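Local atomic coordinates of GDP-mannose-dependent alpha-(1-6)-phosphatidylinositol monomannoside mannosyltransferase (Corynebacterium glutamicum, PDB entry 3OKP), a protein that belongs to the GT-B glycosyltransferases and is built from two Rossmann-like domains, with guanosine-5'-diphosphate-alpha-D-mannose bound in this model. Residues V38-T43 / E59-P64. Sequence-based numbering, arbitrary orientation.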
loop_
_atom_site.group_PDB
_atom_site.type_symbol
_atom_site.label_atom_id
_atom_site.label_comp_id
_atom_site.label_asym_id
_atom_site.label_seq_id
_atom_site.Cartn_x
_atom_site.Cartn_y
_atom_site.Cartn_z
ATOM N N VAL A 38 -14.564 2.786 -17.758
ATOM C CA VAL A 38 -13.767 2.548 -18.961
ATOM C C VAL A 38 -12.312 2.902 -18.637
ATOM O O VAL A 38 -12.052 3.898 -17.963
ATOM C CB VAL A 38 -14.254 3.388 -20.180
ATOM C CG1 VAL A 38 -13.488 3.000 -21.445
ATOM C CG2 VAL A 38 -15.758 3.217 -20.406
ATOM N N VAL A 39 -11.374 2.080 -19.099
ATOM C CA VAL A 39 -9.948 2.340 -18.888
ATOM C C VAL A 39 -9.260 2.703 -20.202
ATOM O O VAL A 39 -9.505 2.075 -21.235
ATOM C CB VAL A 39 -9.223 1.139 -18.216
ATOM C CG1 VAL A 39 -7.729 1.428 -18.023
ATOM C CG2 VAL A 39 -9.868 0.801 -16.873
ATOM N N PHE A 40 -8.421 3.735 -20.144
ATOM C CA PHE A 40 -7.538 4.133 -21.238
ATOM C C PHE A 40 -6.099 3.958 -20.741
ATOM O O PHE A 40 -5.612 4.740 -19.917
ATOM C CB PHE A 40 -7.837 5.584 -21.652
ATOM C CG PHE A 40 -7.000 6.098 -22.803
ATOM C CD1 PHE A 40 -6.823 5.340 -23.961
ATOM C CD2 PHE A 40 -6.418 7.366 -22.735
ATOM C CE1 PHE A 40 -6.058 5.825 -25.024
ATOM C CE2 PHE A 40 -5.654 7.863 -23.791
ATOM C CZ PHE A 40 -5.471 7.090 -24.938
ATOM N N ALA A 41 -5.435 2.910 -21.229
ATOM C CA ALA A 41 -4.126 2.511 -20.704
ATOM C C ALA A 41 -3.082 2.262 -21.792
ATOM O O ALA A 41 -3.414 1.846 -22.900
ATOM C CB ALA A 41 -4.271 1.277 -19.814
ATOM N N SER A 42 -1.818 2.517 -21.459
ATOM C CA SER A 42 -0.693 2.185 -22.337
ATOM C C SER A 42 -0.560 0.669 -22.535
ATOM O O SER A 42 -1.191 -0.119 -21.823
ATOM C CB SER A 42 0.606 2.762 -21.772
ATOM O OG SER A 42 0.850 2.278 -20.465
ATOM N N THR A 43 0.263 0.271 -23.504
ATOM C CA THR A 43 0.451 -1.142 -23.838
ATOM C C THR A 43 1.938 -1.494 -23.868
ATOM O O THR A 43 2.700 -0.933 -24.655
ATOM C CB THR A 43 -0.182 -1.482 -25.208
ATOM O OG1 THR A 43 -1.500 -0.925 -25.278
ATOM C CG2 THR A 43 -0.250 -2.995 -25.421
ATOM N N GLU A 59 -14.529 -2.425 -19.931
ATOM C CA GLU A 59 -13.788 -2.105 -21.153
ATOM C C GLU A 59 -12.425 -1.468 -20.881
ATOM O O GLU A 59 -12.304 -0.549 -20.065
ATOM C CB GLU A 59 -14.625 -1.187 -22.055
ATOM C CG GLU A 59 -13.939 -0.784 -23.366
ATOM C CD GLU A 59 -14.759 0.183 -24.200
ATOM O OE1 GLU A 59 -15.613 0.903 -23.631
ATOM O OE2 GLU A 59 -14.543 0.230 -25.432
ATOM N N VAL A 60 -11.406 -1.971 -21.577
ATOM C CA VAL A 60 -10.075 -1.366 -21.585
ATOM C C VAL A 60 -9.731 -0.959 -23.018
ATOM O O VAL A 60 -9.718 -1.796 -23.924
ATOM C CB VAL A 60 -8.985 -2.326 -21.028
ATOM C CG1 VAL A 60 -7.602 -1.668 -21.060
ATOM C CG2 VAL A 60 -9.326 -2.769 -19.608
ATOM N N ILE A 61 -9.488 0.333 -23.213
ATOM C CA ILE A 61 -9.034 0.859 -24.498
ATOM C C ILE A 61 -7.520 1.036 -24.429
ATOM O O ILE A 61 -7.014 1.858 -23.660
ATOM C CB ILE A 61 -9.732 2.198 -24.861
ATOM C CG1 ILE A 61 -11.253 2.007 -24.911
ATOM C CG2 ILE A 61 -9.196 2.751 -26.188
ATOM C CD1 ILE A 61 -12.055 3.302 -24.889
ATOM N N ARG A 62 -6.805 0.249 -25.228
ATOM C CA ARG A 62 -5.348 0.233 -25.181
ATOM C C ARG A 62 -4.712 1.261 -26.116
ATOM O O ARG A 62 -4.980 1.284 -27.322
ATOM C CB ARG A 62 -4.810 -1.172 -25.471
ATOM C CG ARG A 62 -5.094 -2.207 -24.377
ATOM C CD ARG A 62 -4.187 -2.029 -23.164
ATOM N NE ARG A 62 -4.428 -3.055 -22.150
ATOM C CZ ARG A 62 -3.704 -3.211 -21.044
ATOM N NH1 ARG A 62 -2.677 -2.406 -20.792
ATOM N NH2 ARG A 62 -4.009 -4.176 -20.187
ATOM N N TRP A 63 -3.878 2.115 -25.530
ATOM C CA TRP A 63 -3.058 3.072 -26.263
ATOM C C TRP A 63 -1.818 2.320 -26.767
ATOM O O TRP A 63 -1.067 1.763 -25.963
ATOM C CB TRP A 63 -2.696 4.237 -25.331
ATOM C CG TRP A 63 -1.939 5.401 -25.939
ATOM C CD1 TRP A 63 -0.741 5.902 -25.508
ATOM C CD2 TRP A 63 -2.341 6.225 -27.049
ATOM N NE1 TRP A 63 -0.365 6.972 -26.284
ATOM C CE2 TRP A 63 -1.326 7.193 -27.236
ATOM C CE3 TRP A 63 -3.452 6.237 -27.904
ATOM C CZ2 TRP A 63 -1.387 8.163 -28.249
ATOM C CZ3 TRP A 63 -3.511 7.201 -28.915
ATOM C CH2 TRP A 63 -2.484 8.151 -29.074
ATOM N N PRO A 64 -1.614 2.279 -28.102
ATOM C CA PRO A 64 -0.567 1.438 -28.703
ATOM C C PRO A 64 0.855 1.984 -28.512
ATOM O O PRO A 64 1.693 1.865 -29.411
ATOM C CB PRO A 64 -0.945 1.427 -30.189
ATOM C CG PRO A 64 -1.596 2.755 -30.404
ATOM C CD PRO A 64 -2.361 3.034 -29.128
#
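Glu59 opens the parallel pairing by accepting the backbone N-H of Val39 on its carbonyl O (N to O 3.0 Å); its carboxylate runs alongside Val38, OE1 3.7 Å from CG1, and is salt-bridged to Arg85. On the other face of the sheet Val60 sets CG2 against CB of Val39. Ile61 is held to strand 38-42 through both its backbone N and O: N gives to Val39 O at 2.6 Å and O takes the N-H of Ala41. Its CD1 meets Val38 CG1, while CG2 lies near Phe40 CD1. Arg62 bends at chi2 (-76°), which brings NH1 within 2.9 Å of Ser42 O, in the guanidinium plane; Asp53 and the carbonyl of Pro15 hold NE and NH2. Trp63 N bonds Ala41 O, and its indole lies beside the Phe40 ring, the five-membered ring and the phenyl inclined at 67°, with Trp63 CE3 at the phenyl edge, 3.7 Å from Phe40 CZ. Trp63 O accepts the Thr43 OG1 hydroxyl at 2.8 Å, from well above the carbonyl plane. The pair closes a right-handed beta-alpha-beta crossover of the N-terminal Rossmann-like domain: strand 59-63 is one edge of the sheet, strand 7-11 flanks 37-42, helix 46-53 packs beside Val60 and Arg62, and helix 72-84 covers Phe40, Ile61 and Trp63.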